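Local coordinates for protein single-stranded DNA specific exonuclease RecJ (Thermus thermophilus, PDB 2ZXR) that degrades single-stranded DNA exonucleolytically in the 5' to 3' direction, using divalent metal ions, preferably magnesium, at residues V233-G236 / L237-P241; G247-L250 / L251-V255; L634-A637 / Y638-H642; E583-G586 / L587-G590. All blocks are in the same frame, centred on the assembly; numbering follows the deposited sequence.

Contact 1. Residues V233-G236 / L237-P241; sequences VKEG and LARIP
E235 and R239 form a salt bridge one helical turn apart, near the C-terminal end of helix 227-239. E235 OE2 lies 3.1 Å from R239 NH1. The N-H...O angle is 160°, and OE2 sits at the edge of the guanidinium, close to its plane. The carboxylate and guanidinium planes are 35° apart. E235 has CG anti to its own N (chi1 -176°), and its chain then bends at chi2. R239 bends at chi3, which brings NH1 back to the acid.

The apolar pair is V233 and L237. They lie side by side and point the same way. V233 CG1 touches L237 CD1 at 3.5 Å. Outside the pair, V233 packs on T218 and I219 of helix 211-220, and L237 packs on A261 and V264 of helix 261-277.

The backbone bonds change in character along the segment. L237 N to V233 O is short, at 2.8 Å, and nearly straight. A238 N to K234 O is longer, at 3.3 Å. R239 N reaches both E235 O and G236 O, weakly in each case. I240 N makes another weak bond to G236 O, at 3.2 Å.

The mixed i+3 and i+4 bonding is that of an alpha helix running into a 3-10 turn, here at residues 240-241. The helix is amphipathic. Its V233 side chain lies about 10 Å from those of the metal ligands D84 and D221.

Contact 2. Residues G247-L250 / L251-V255; sequences GLRL and LAEAV
L251 starts the next turn of helix 246-254, and its N bonds to G247 O at 2.9 Å. Its side chain goes to I268 of helix 261-277. A252 follows, with N to L248 O at 2.9 Å and an N-H...O angle of 167°. Its methyl group lies against the carbonyl oxygens of L248 and R249.

E253 carries the side-chain contact. Its N bonds to R249 O, and its OE2 takes the NE-H of R249 at 3.0 Å. The hydrogen bond in this salt bridge is nearly straight, at 172°. NE donates within the guanidinium plane, but it meets OE2 from above the carboxylate plane. The two planes are 72° apart, so the groups do not pair side-on through two bonds. The R249 chain is extended from CG to NE, and the E253 chain is extended beyond CG. E253 OE1 lies 3.8 Å from L250 CD1.

A254 N closes on L250 O at 3.0 Å. Both of these side chains touch helix 293-321. V255 then leaves helical geometry, although its N still bonds to L251 O.

R249 and E253 are exposed. Solvent probably screens their single-bond ion pair, which lies along the outer side of a helix whose inner side is apolar.

Contact 3. Residues L634-A637 / Y638-H642; sequences LLFA and YERRH
This is a helix C-terminal contact. It lies where helix 624-639 ends in a Schellman motif, within the RecJ C-terminal domain and just before helix 643-655. R641 has positive phi (53°). R641 N bonds to Y638 O, and H642 N bonds to A637 O at 2.9 Å, in the carbonyl plane and nearly straight. The last regular turn before it is held by Y638 N to L634 O, E639 N to L635 O and R640 N to F636 O.

H642 is the N-cap of the next helix; its ND1 bonds to the backbone N of L645, and NE2 bonds to L533 O. L634 and A637 pack on F646 of that helix. Y638 OH bonds to L605 N, and E639 forms a salt bridge with R612.

R641 NH2 sits 3.3 Å above the Y638 ring plane, offset toward the rim. On another side of the helix R640 folds back over F636. Its chain bends at chi2 (104°) and chi3, and it has a cation-pi partner outside the segments in F465. The F636 ring and the R640 guanidinium are 31° apart. R640 NH1 lies over one face of the ring, 3.2 Å from F636 CE1.

Contact 4. Residues E583-G586 / L587-G590; sequences EEAG and LWLG
A585 and W588 meet across the turn that leads into strand 587-588. The tighter part of the contact is at the indole. A585 O lies 3.3 Å from W588 NE1, well off the line of its N-H; the angle is 125° and the bond weak. NE1 also donates to P582 O, just before the segment, so two carbonyls of the same loop receive the indole N-H. A585 CB lies 4.3 Å from W588 CD1, an apolar contact at longer range. The same methyl group is 3.7 Å from L587 O. W588 has CG anti to its carbonyl carbon (chi1 -63°), which turns the indole back toward the preceding loop. L587 starts out away from residues 583-586, although its CB still touches G586 C; it packs on V559 and E602.

The looser side is formed by E583 and E584. Both are exposed, start out away from residues 587-590 and make no contact with them. G586 is partly exposed and joins A585 to the strand.

The strand itself is held from both neighbours. G586 and W588 share backbone bonds with E602, and L587 and L589 with Y560. W588 packs on V601 and V603 and meets the Y560 ring edge-to-face. A585 also touches Y560. Strand 587-588 thus lies between parallel strands 558-560 and 601-603 in the sheet of the C-terminal domain.

Contacts 1 and 2 belong to successive helices and touch each other: I240 CG2 packs on A252 CB at 3.4 Å. Both join a buried apolar side to an i, i+4 salt bridge on the outer side, with the acid first in contact 1 and the arginine first in contact 2. Only contact 1 lies near the metal site. Contacts 3 and 4 are on the opposite side of the chain's centre, in the C-terminal domain, with centres about 17 Å apart. Contact 3 is partly buried and ends a helix, with arginines over aromatic rings. Contact 4 is buried, has no charged pair, and joins a loop to a strand through a weak indole bond and an apolar touch.

Contact 1. Residues V233-G236 / L237-P241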
ATOM      1  N   VAL A 233      10.083  -3.938 -11.931  1.00 16.04           N
ATOM      2  CA  VAL A 233      10.279  -2.608 -11.372  1.00 16.91           C
ATOM      3  C   VAL A 233      11.699  -2.445 -10.784  1.00 17.42           C
ATOM      4  O   VAL A 233      12.344  -1.433 -10.999  1.00 17.78           O
ATOM      5  CB  VAL A 233       9.149  -2.299 -10.330  1.00 16.80           C
ATOM      6  CG1 VAL A 233       9.490  -1.071  -9.486  1.00 15.25           C
ATOM      7  CG2 VAL A 233       7.816  -2.062 -11.114  1.00 16.03           C
ATOM      8  N   LYS A 234      12.201  -3.447 -10.077  1.00 17.74           N
ATOM      9  CA  LYS A 234      13.547  -3.319  -9.530  1.00 19.74           C
ATOM     10  C   LYS A 234      14.536  -3.085 -10.686  1.00 19.81           C
ATOM     11  O   LYS A 234      15.367  -2.187 -10.626  1.00 20.94           O
ATOM     12  CB  LYS A 234      13.933  -4.570  -8.735  1.00 20.26           C
ATOM     13  CG  LYS A 234      13.135  -4.745  -7.414  1.00 23.02           C
ATOM     14  CD  LYS A 234      13.358  -6.166  -6.795  1.00 24.44           C
ATOM     15  CE  LYS A 234      14.519  -6.201  -5.819  1.00 26.29           C
ATOM     16  NZ  LYS A 234      14.020  -5.914  -4.411  1.00 26.29           N
ATOM     17  N   GLU A 235      14.430  -3.884 -11.736  1.00 19.33           N
ATOM     18  CA  GLU A 235      15.309  -3.734 -12.892  1.00 20.28           C
ATOM     19  C   GLU A 235      15.163  -2.344 -13.542  1.00 19.39           C
ATOM     20  O   GLU A 235      16.150  -1.652 -13.763  1.00 19.77           O
ATOM     21  CB  GLU A 235      14.991  -4.821 -13.925  1.00 21.03           C
ATOM     22  CG  GLU A 235      15.903  -4.855 -15.164  1.00 24.43           C
ATOM     23  CD  GLU A 235      17.353  -5.196 -14.830  1.00 25.65           C
ATOM     24  OE1 GLU A 235      17.588  -5.987 -13.899  1.00 28.63           O
ATOM     25  OE2 GLU A 235      18.263  -4.699 -15.508  1.00 24.60           O
ATOM     26  N   GLY A 236      13.931  -1.941 -13.849  1.00 19.06           N
ATOM     27  CA  GLY A 236      13.713  -0.662 -14.496  1.00 18.22           C
ATOM     28  C   GLY A 236      14.072   0.565 -13.675  1.00 17.91           C
ATOM     29  O   GLY A 236      14.648   1.517 -14.212  1.00 18.25           O
ATOM     30  N   LEU A 237      13.752   0.559 -12.385  1.00 17.14           N
ATOM     31  CA  LEU A 237      14.082   1.715 -11.559  1.00 17.92           C
ATOM     32  C   LEU A 237      15.581   1.909 -11.542  1.00 18.96           C
ATOM     33  O   LEU A 237      16.062   3.038 -11.524  1.00 19.97           O
ATOM     34  CB  LEU A 237      13.580   1.536 -10.124  1.00 17.08           C
ATOM     35  CG  LEU A 237      12.076   1.525  -9.838  1.00 16.46           C
ATOM     36  CD1 LEU A 237      11.822   1.286  -8.337  1.00 17.91           C
ATOM     37  CD2 LEU A 237      11.490   2.833 -10.257  1.00 16.78           C
ATOM     38  N   ALA A 238      16.318   0.798 -11.535  1.00 20.19           N
ATOM     39  CA  ALA A 238      17.782   0.856 -11.538  1.00 20.77           C
ATOM     40  C   ALA A 238      18.311   1.419 -12.872  1.00 20.77           C
ATOM     41  O   ALA A 238      19.354   2.065 -12.893  1.00 19.40           O
ATOM     42  CB  ALA A 238      18.374  -0.563 -11.299  1.00 19.24           C
ATOM     43  N   ARG A 239      17.584   1.199 -13.974  1.00 20.32           N
ATOM     44  CA  ARG A 239      18.071   1.680 -15.285  1.00 20.94           C
ATOM     45  C   ARG A 239      17.740   3.135 -15.648  1.00 20.13           C
ATOM     46  O   ARG A 239      18.392   3.737 -16.501  1.00 20.68           O
ATOM     47  CB  ARG A 239      17.619   0.690 -16.398  1.00 22.31           C
ATOM     48  CG  ARG A 239      18.173  -0.747 -16.102  1.00 26.73           C
ATOM     49  CD  ARG A 239      17.777  -1.922 -17.044  1.00 27.10           C
ATOM     50  NE  ARG A 239      18.562  -1.839 -18.255  1.00 31.84           N
ATOM     51  CZ  ARG A 239      19.594  -2.610 -18.581  1.00 29.35           C
ATOM     52  NH1 ARG A 239      20.015  -3.596 -17.810  1.00 29.85           N
ATOM     53  NH2 ARG A 239      20.246  -2.324 -19.676  1.00 29.07           N
ATOM     54  N   ILE A 240      16.766   3.728 -14.972  1.00 18.94           N
ATOM     55  CA  ILE A 240      16.384   5.084 -15.303  1.00 19.68           C
ATOM     56  C   ILE A 240      17.496   6.138 -15.279  1.00 20.12           C
ATOM     57  O   ILE A 240      17.614   6.930 -16.203  1.00 19.58           O
ATOM     58  CB  ILE A 240      15.201   5.558 -14.408  1.00 19.64           C
ATOM     59  CG1 ILE A 240      13.905   4.872 -14.867  1.00 18.53           C
ATOM     60  CG2 ILE A 240      15.063   7.096 -14.461  1.00 20.96           C
ATOM     61  CD1 ILE A 240      12.770   5.005 -13.880  1.00 16.48           C
ATOM     62  N   PRO A 241      18.337   6.149 -14.235  1.00 21.00           N
ATOM     63  CA  PRO A 241      19.391   7.176 -14.216  1.00 21.73           C
ATOM     64  C   PRO A 241      20.318   7.229 -15.430  1.00 22.33           C
ATOM     65  O   PRO A 241      20.849   8.283 -15.757  1.00 22.94           O
ATOM     66  CB  PRO A 241      20.133   6.896 -12.897  1.00 21.89           C
ATOM     67  CG  PRO A 241      19.036   6.290 -12.015  1.00 19.84           C
ATOM     68  CD  PRO A 241      18.354   5.346 -12.998  1.00 20.44           C
TER

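Contact 2. Residues G247-L250 / L251-V255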
ATOM      1  N   GLY A 247      14.814  11.077 -23.123  1.00 20.23           N
ATOM      2  CA  GLY A 247      13.643  11.782 -22.617  1.00 19.07           C
ATOM      3  C   GLY A 247      13.210  11.315 -21.227  1.00 19.38           C
ATOM      4  O   GLY A 247      12.790  12.121 -20.382  1.00 18.86           O
ATOM      5  N   LEU A 248      13.315  10.012 -20.985  1.00 18.25           N
ATOM      6  CA  LEU A 248      12.936   9.470 -19.693  1.00 18.55           C
ATOM      7  C   LEU A 248      13.989   9.885 -18.659  1.00 19.89           C
ATOM      8  O   LEU A 248      13.670  10.301 -17.549  1.00 19.15           O
ATOM      9  CB  LEU A 248      12.845   7.947 -19.767  1.00 17.07           C
ATOM     10  CG  LEU A 248      12.504   7.288 -18.424  1.00 16.27           C
ATOM     11  CD1 LEU A 248      11.160   7.837 -17.903  1.00 14.42           C
ATOM     12  CD2 LEU A 248      12.433   5.762 -18.606  1.00 14.56           C
ATOM     13  N   ARG A 249      15.257   9.768 -19.021  1.00 20.78           N
ATOM     14  CA  ARG A 249      16.296  10.160 -18.084  1.00 23.45           C
ATOM     15  C   ARG A 249      16.112  11.641 -17.684  1.00 23.01           C
ATOM     16  O   ARG A 249      16.146  11.988 -16.517  1.00 23.72           O
ATOM     17  CB  ARG A 249      17.682   9.943 -18.711  1.00 25.48           C
ATOM     18  CG  ARG A 249      18.792  10.513 -17.878  1.00 29.97           C
ATOM     19  CD  ARG A 249      20.153  10.227 -18.470  1.00 34.89           C
ATOM     20  NE  ARG A 249      21.158  11.072 -17.831  1.00 39.58           N
ATOM     21  CZ  ARG A 249      22.454  11.050 -18.121  1.00 41.32           C
ATOM     22  NH1 ARG A 249      22.916  10.213 -19.050  1.00 40.90           N
ATOM     23  NH2 ARG A 249      23.281  11.872 -17.483  1.00 41.80           N
ATOM     24  N   LEU A 250      15.887  12.503 -18.664  1.00 23.41           N
ATOM     25  CA  LEU A 250      15.695  13.929 -18.409  1.00 23.32           C
ATOM     26  C   LEU A 250      14.409  14.204 -17.602  1.00 22.35           C
ATOM     27  O   LEU A 250      14.390  15.075 -16.735  1.00 21.74           O
ATOM     28  CB  LEU A 250      15.677  14.684 -19.756  1.00 24.64           C
ATOM     29  CG  LEU A 250      16.704  15.796 -20.089  1.00 28.00           C
ATOM     30  CD1 LEU A 250      18.121  15.444 -19.614  1.00 27.38           C
ATOM     31  CD2 LEU A 250      16.683  16.060 -21.623  1.00 26.93           C
ATOM     32  N   LEU A 251      13.326  13.483 -17.873  1.00 21.52           N
ATOM     33  CA  LEU A 251      12.119  13.742 -17.088  1.00 21.68           C
ATOM     34  C   LEU A 251      12.426  13.352 -15.636  1.00 22.07           C
ATOM     35  O   LEU A 251      12.092  14.089 -14.702  1.00 21.50           O
ATOM     36  CB  LEU A 251      10.936  12.932 -17.612  1.00 21.18           C
ATOM     37  CG  LEU A 251       9.610  13.036 -16.852  1.00 22.25           C
ATOM     38  CD1 LEU A 251       9.188  14.515 -16.663  1.00 23.04           C
ATOM     39  CD2 LEU A 251       8.545  12.280 -17.665  1.00 20.74           C
ATOM     40  N   ALA A 252      13.083  12.203 -15.456  1.00 21.40           N
ATOM     41  CA  ALA A 252      13.439  11.724 -14.116  1.00 21.56           C
ATOM     42  C   ALA A 252      14.324  12.740 -13.369  1.00 21.85           C
ATOM     43  O   ALA A 252      14.061  13.066 -12.213  1.00 21.84           O
ATOM     44  CB  ALA A 252      14.140  10.389 -14.214  1.00 19.72           C
ATOM     45  N   GLU A 253      15.374  13.236 -14.014  1.00 22.87           N
ATOM     46  CA  GLU A 253      16.243  14.210 -13.339  1.00 24.61           C
ATOM     47  C   GLU A 253      15.484  15.495 -13.002  1.00 24.29           C
ATOM     48  O   GLU A 253      15.664  16.050 -11.920  1.00 24.80           O
ATOM     49  CB  GLU A 253      17.443  14.550 -14.205  1.00 24.00           C
ATOM     50  CG  GLU A 253      18.264  13.334 -14.555  1.00 28.25           C
ATOM     51  CD  GLU A 253      19.437  13.647 -15.467  1.00 29.00           C
ATOM     52  OE1 GLU A 253      19.443  14.739 -16.080  1.00 28.75           O
ATOM     53  OE2 GLU A 253      20.343  12.786 -15.571  1.00 29.58           O
ATOM     54  N   ALA A 254      14.621  15.937 -13.912  1.00 23.20           N
ATOM     55  CA  ALA A 254      13.835  17.159 -13.701  1.00 24.34           C
ATOM     56  C   ALA A 254      13.077  17.094 -12.390  1.00 25.35           C
ATOM     57  O   ALA A 254      12.942  18.106 -11.699  1.00 26.13           O
ATOM     58  CB  ALA A 254      12.823  17.384 -14.864  1.00 22.08           C
ATOM     59  N   VAL A 255      12.569  15.916 -12.048  1.00 24.60           N
ATOM     60  CA  VAL A 255      11.816  15.796 -10.811  1.00 25.31           C
ATOM     61  C   VAL A 255      12.639  15.325  -9.615  1.00 25.07           C
ATOM     62  O   VAL A 255      12.087  15.043  -8.557  1.00 26.65           O
ATOM     63  CB  VAL A 255      10.582  14.890 -10.990  1.00 24.78           C
ATOM     64  CG1 VAL A 255       9.763  15.391 -12.171  1.00 25.46           C
ATOM     65  CG2 VAL A 255      11.005  13.454 -11.213  1.00 24.63           C
TER

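Contact 3. Residues L634-A637 / Y638-H642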
ATOM      1  N   LEU A 634       3.153  -8.170  25.393  1.00 25.19           N
ATOM      2  CA  LEU A 634       2.471  -8.588  26.626  1.00 24.93           C
ATOM      3  C   LEU A 634       2.147  -7.403  27.505  1.00 24.25           C
ATOM      4  O   LEU A 634       1.006  -7.224  27.931  1.00 23.32           O
ATOM      5  CB  LEU A 634       3.327  -9.585  27.426  1.00 24.52           C
ATOM      6  CG  LEU A 634       3.249 -11.068  27.075  1.00 25.07           C
ATOM      7  CD1 LEU A 634       4.229 -11.859  27.948  1.00 23.65           C
ATOM      8  CD2 LEU A 634       1.827 -11.571  27.298  1.00 23.98           C
ATOM      9  N   LEU A 635       3.166  -6.592  27.781  1.00 24.69           N
ATOM     10  CA  LEU A 635       2.989  -5.403  28.604  1.00 24.09           C
ATOM     11  C   LEU A 635       1.996  -4.449  27.998  1.00 24.83           C
ATOM     12  O   LEU A 635       1.186  -3.871  28.719  1.00 24.72           O
ATOM     13  CB  LEU A 635       4.313  -4.651  28.790  1.00 25.61           C
ATOM     14  CG  LEU A 635       5.285  -5.105  29.876  1.00 26.20           C
ATOM     15  CD1 LEU A 635       4.605  -5.047  31.257  1.00 25.28           C
ATOM     16  CD2 LEU A 635       5.728  -6.498  29.570  1.00 27.80           C
ATOM     17  N   PHE A 636       2.073  -4.251  26.678  1.00 23.98           N
ATOM     18  CA  PHE A 636       1.155  -3.324  26.011  1.00 23.54           C
ATOM     19  C   PHE A 636      -0.279  -3.817  26.124  1.00 23.58           C
ATOM     20  O   PHE A 636      -1.153  -3.057  26.520  1.00 22.74           O
ATOM     21  CB  PHE A 636       1.503  -3.144  24.520  1.00 23.31           C
ATOM     22  CG  PHE A 636       0.480  -2.339  23.753  1.00 23.88           C
ATOM     23  CD1 PHE A 636       0.426  -0.946  23.874  1.00 24.91           C
ATOM     24  CD2 PHE A 636      -0.481  -2.981  22.964  1.00 24.96           C
ATOM     25  CE1 PHE A 636      -0.575  -0.204  23.229  1.00 24.42           C
ATOM     26  CE2 PHE A 636      -1.486  -2.253  22.312  1.00 24.47           C
ATOM     27  CZ  PHE A 636      -1.535  -0.859  22.445  1.00 24.15           C
ATOM     28  N   ALA A 637      -0.520  -5.083  25.762  1.00 23.50           N
ATOM     29  CA  ALA A 637      -1.869  -5.639  25.838  1.00 24.20           C
ATOM     30  C   ALA A 637      -2.365  -5.694  27.280  1.00 24.43           C
ATOM     31  O   ALA A 637      -3.566  -5.560  27.526  1.00 24.86           O
ATOM     32  CB  ALA A 637      -1.931  -7.045  25.211  1.00 25.14           C
ATOM     33  N   TYR A 638      -1.453  -5.905  28.222  1.00 24.68           N
ATOM     34  CA  TYR A 638      -1.847  -5.940  29.634  1.00 26.31           C
ATOM     35  C   TYR A 638      -2.362  -4.564  30.048  1.00 27.12           C
ATOM     36  O   TYR A 638      -3.496  -4.441  30.518  1.00 25.83           O
ATOM     37  CB  TYR A 638      -0.665  -6.350  30.523  1.00 25.82           C
ATOM     38  CG  TYR A 638      -1.007  -6.376  31.996  1.00 26.77           C
ATOM     39  CD1 TYR A 638      -0.502  -5.410  32.865  1.00 25.49           C
ATOM     40  CD2 TYR A 638      -1.838  -7.374  32.522  1.00 25.85           C
ATOM     41  CE1 TYR A 638      -0.802  -5.433  34.228  1.00 26.28           C
ATOM     42  CE2 TYR A 638      -2.150  -7.408  33.874  1.00 26.75           C
ATOM     43  CZ  TYR A 638      -1.626  -6.432  34.733  1.00 27.17           C
ATOM     44  OH  TYR A 638      -1.918  -6.466  36.091  1.00 28.56           O
ATOM     45  N   GLU A 639      -1.537  -3.531  29.856  1.00 28.44           N
ATOM     46  CA  GLU A 639      -1.915  -2.158  30.201  1.00 30.83           C
ATOM     47  C   GLU A 639      -3.205  -1.700  29.499  1.00 31.44           C
ATOM     48  O   GLU A 639      -4.021  -0.979  30.072  1.00 30.21           O
ATOM     49  CB  GLU A 639      -0.766  -1.181  29.867  1.00 33.81           C
ATOM     50  CG  GLU A 639       0.568  -1.529  30.571  1.00 39.34           C
ATOM     51  CD  GLU A 639       1.742  -0.573  30.244  1.00 42.50           C
ATOM     52  OE1 GLU A 639       2.883  -0.868  30.698  1.00 43.17           O
ATOM     53  OE2 GLU A 639       1.529   0.460  29.548  1.00 44.35           O
ATOM     54  N   ARG A 640      -3.408  -2.135  28.262  1.00 32.21           N
ATOM     55  CA  ARG A 640      -4.607  -1.745  27.524  1.00 33.33           C
ATOM     56  C   ARG A 640      -5.796  -2.672  27.809  1.00 32.85           C
ATOM     57  O   ARG A 640      -6.869  -2.493  27.240  1.00 32.75           O
ATOM     58  CB  ARG A 640      -4.313  -1.762  26.013  1.00 36.31           C
ATOM     59  CG  ARG A 640      -5.251  -0.940  25.155  1.00 39.32           C
ATOM     60  CD  ARG A 640      -4.601   0.373  24.705  1.00 43.00           C
ATOM     61  NE  ARG A 640      -4.054   1.164  25.814  1.00 46.43           N
ATOM     62  CZ  ARG A 640      -2.894   0.919  26.435  1.00 47.94           C
ATOM     63  NH1 ARG A 640      -2.127  -0.104  26.063  1.00 47.92           N
ATOM     64  NH2 ARG A 640      -2.500   1.694  27.447  1.00 48.43           N
ATOM     65  N   ARG A 641      -5.607  -3.669  28.668  1.00 32.98           N
ATOM     66  CA  ARG A 641      -6.687  -4.615  28.967  1.00 33.04           C
ATOM     67  C   ARG A 641      -7.240  -5.193  27.669  1.00 31.63           C
ATOM     68  O   ARG A 641      -8.442  -5.248  27.469  1.00 31.62           O
ATOM     69  CB  ARG A 641      -7.831  -3.925  29.728  1.00 34.70           C
ATOM     70  CG  ARG A 641      -7.734  -3.991  31.242  1.00 37.99           C
ATOM     71  CD  ARG A 641      -6.719  -3.027  31.774  1.00 42.06           C
ATOM     72  NE  ARG A 641      -5.608  -3.706  32.435  1.00 45.99           N
ATOM     73  CZ  ARG A 641      -4.643  -3.069  33.095  1.00 47.31           C
ATOM     74  NH1 ARG A 641      -4.664  -1.740  33.176  1.00 47.44           N
ATOM     75  NH2 ARG A 641      -3.660  -3.756  33.665  1.00 46.81           N
ATOM     76  N   HIS A 642      -6.365  -5.609  26.766  1.00 30.89           N
ATOM     77  CA  HIS A 642      -6.835  -6.163  25.509  1.00 28.78           C
ATOM     78  C   HIS A 642      -6.717  -7.684  25.543  1.00 27.81           C
ATOM     79  O   HIS A 642      -5.652  -8.241  25.275  1.00 26.65           O
ATOM     80  CB  HIS A 642      -6.037  -5.564  24.339  1.00 28.44           C
ATOM     81  CG  HIS A 642      -6.669  -5.803  23.009  1.00 27.78           C
ATOM     82  ND1 HIS A 642      -6.752  -7.055  22.446  1.00 27.78           N
ATOM     83  CD2 HIS A 642      -7.315  -4.964  22.163  1.00 28.96           C
ATOM     84  CE1 HIS A 642      -7.423  -6.984  21.310  1.00 28.30           C
ATOM     85  NE2 HIS A 642      -7.779  -5.726  21.116  1.00 29.19           N
TER

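Contact 4. Residues E583-G586 / L587-G590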
ATOM      1  N   GLU A 583      -4.048 -24.382  36.066  1.00 36.76           N
ATOM      2  CA  GLU A 583      -5.141 -25.054  35.372  1.00 36.81           C
ATOM      3  C   GLU A 583      -6.429 -25.067  36.220  1.00 36.67           C
ATOM      4  O   GLU A 583      -7.510 -25.403  35.720  1.00 35.27           O
ATOM      5  CB  GLU A 583      -4.744 -26.489  34.994  1.00 38.63           C
ATOM      6  CG  GLU A 583      -4.515 -27.389  36.197  1.00 39.91           C
ATOM      7  CD  GLU A 583      -3.098 -27.323  36.735  1.00 41.28           C
ATOM      8  OE1 GLU A 583      -2.389 -26.318  36.484  1.00 40.93           O
ATOM      9  OE2 GLU A 583      -2.700 -28.288  37.429  1.00 42.28           O
ATOM     10  N   GLU A 584      -6.339 -24.718  37.499  1.00 35.48           N
ATOM     11  CA  GLU A 584      -7.578 -24.688  38.262  1.00 35.96           C
ATOM     12  C   GLU A 584      -7.929 -23.318  38.851  1.00 33.57           C
ATOM     13  O   GLU A 584      -9.088 -23.060  39.149  1.00 34.10           O
ATOM     14  CB  GLU A 584      -7.621 -25.803  39.326  1.00 37.55           C
ATOM     15  CG  GLU A 584      -6.733 -25.650  40.523  1.00 41.82           C
ATOM     16  CD  GLU A 584      -6.608 -26.980  41.285  1.00 44.86           C
ATOM     17  OE1 GLU A 584      -6.414 -26.959  42.522  1.00 45.79           O
ATOM     18  OE2 GLU A 584      -6.697 -28.048  40.630  1.00 45.56           O
ATOM     19  N   ALA A 585      -6.950 -22.437  39.004  1.00 30.82           N
ATOM     20  CA  ALA A 585      -7.238 -21.095  39.502  1.00 28.16           C
ATOM     21  C   ALA A 585      -7.811 -20.216  38.365  1.00 26.50           C
ATOM     22  O   ALA A 585      -7.276 -20.191  37.254  1.00 24.60           O
ATOM     23  CB  ALA A 585      -5.976 -20.460  40.026  1.00 27.47           C
ATOM     24  N   GLY A 586      -8.892 -19.503  38.645  1.00 24.79           N
ATOM     25  CA  GLY A 586      -9.447 -18.603  37.651  1.00 23.91           C
ATOM     26  C   GLY A 586      -8.787 -17.219  37.722  1.00 24.15           C
ATOM     27  O   GLY A 586      -9.140 -16.305  36.961  1.00 23.92           O
ATOM     28  N   LEU A 587      -7.834 -17.046  38.643  1.00 23.87           N
ATOM     29  CA  LEU A 587      -7.137 -15.764  38.801  1.00 24.35           C
ATOM     30  C   LEU A 587      -5.631 -15.999  38.864  1.00 25.62           C
ATOM     31  O   LEU A 587      -5.172 -16.835  39.642  1.00 25.70           O
ATOM     32  CB  LEU A 587      -7.579 -15.071  40.092  1.00 24.48           C
ATOM     33  CG  LEU A 587      -6.920 -13.719  40.332  1.00 25.46           C
ATOM     34  CD1 LEU A 587      -7.531 -12.709  39.343  1.00 23.23           C
ATOM     35  CD2 LEU A 587      -7.125 -13.259  41.777  1.00 24.99           C
ATOM     36  N   TRP A 588      -4.862 -15.266  38.062  1.00 26.01           N
ATOM     37  CA  TRP A 588      -3.404 -15.456  38.051  1.00 26.72           C
ATOM     38  C   TRP A 588      -2.701 -14.174  38.418  1.00 26.70           C
ATOM     39  O   TRP A 588      -3.144 -13.083  38.048  1.00 27.06           O
ATOM     40  CB  TRP A 588      -2.908 -15.907  36.657  1.00 26.07           C
ATOM     41  CG  TRP A 588      -3.404 -17.258  36.141  1.00 26.04           C
ATOM     42  CD1 TRP A 588      -4.130 -18.201  36.827  1.00 27.43           C
ATOM     43  CD2 TRP A 588      -3.156 -17.820  34.841  1.00 25.76           C
ATOM     44  NE1 TRP A 588      -4.347 -19.315  36.030  1.00 25.50           N
ATOM     45  CE2 TRP A 588      -3.762 -19.101  34.809  1.00 26.87           C
ATOM     46  CE3 TRP A 588      -2.484 -17.364  33.701  1.00 25.37           C
ATOM     47  CZ2 TRP A 588      -3.713 -19.926  33.676  1.00 26.12           C
ATOM     48  CZ3 TRP A 588      -2.435 -18.193  32.571  1.00 27.14           C
ATOM     49  CH2 TRP A 588      -3.046 -19.453  32.574  1.00 25.91           C
ATOM     50  N   LEU A 589      -1.596 -14.295  39.140  1.00 27.05           N
ATOM     51  CA  LEU A 589      -0.838 -13.122  39.542  1.00 28.14           C
ATOM     52  C   LEU A 589       0.491 -13.107  38.801  1.00 28.73           C
ATOM     53  O   LEU A 589       1.356 -12.292  39.081  1.00 29.00           O
ATOM     54  CB  LEU A 589      -0.586 -13.159  41.046  1.00 29.92           C
ATOM     55  CG  LEU A 589      -1.831 -13.134  41.925  1.00 31.14           C
ATOM     56  CD1 LEU A 589      -1.418 -13.152  43.399  1.00 32.13           C
ATOM     57  CD2 LEU A 589      -2.645 -11.881  41.623  1.00 31.28           C
ATOM     58  N   GLY A 590       0.643 -14.031  37.860  1.00 28.79           N
ATOM     59  CA  GLY A 590       1.870 -14.122  37.111  1.00 29.15           C
ATOM     60  C   GLY A 590       1.612 -15.080  35.979  1.00 30.30           C
ATOM     61  O   GLY A 590       0.489 -15.582  35.822  1.00 29.97           O
TER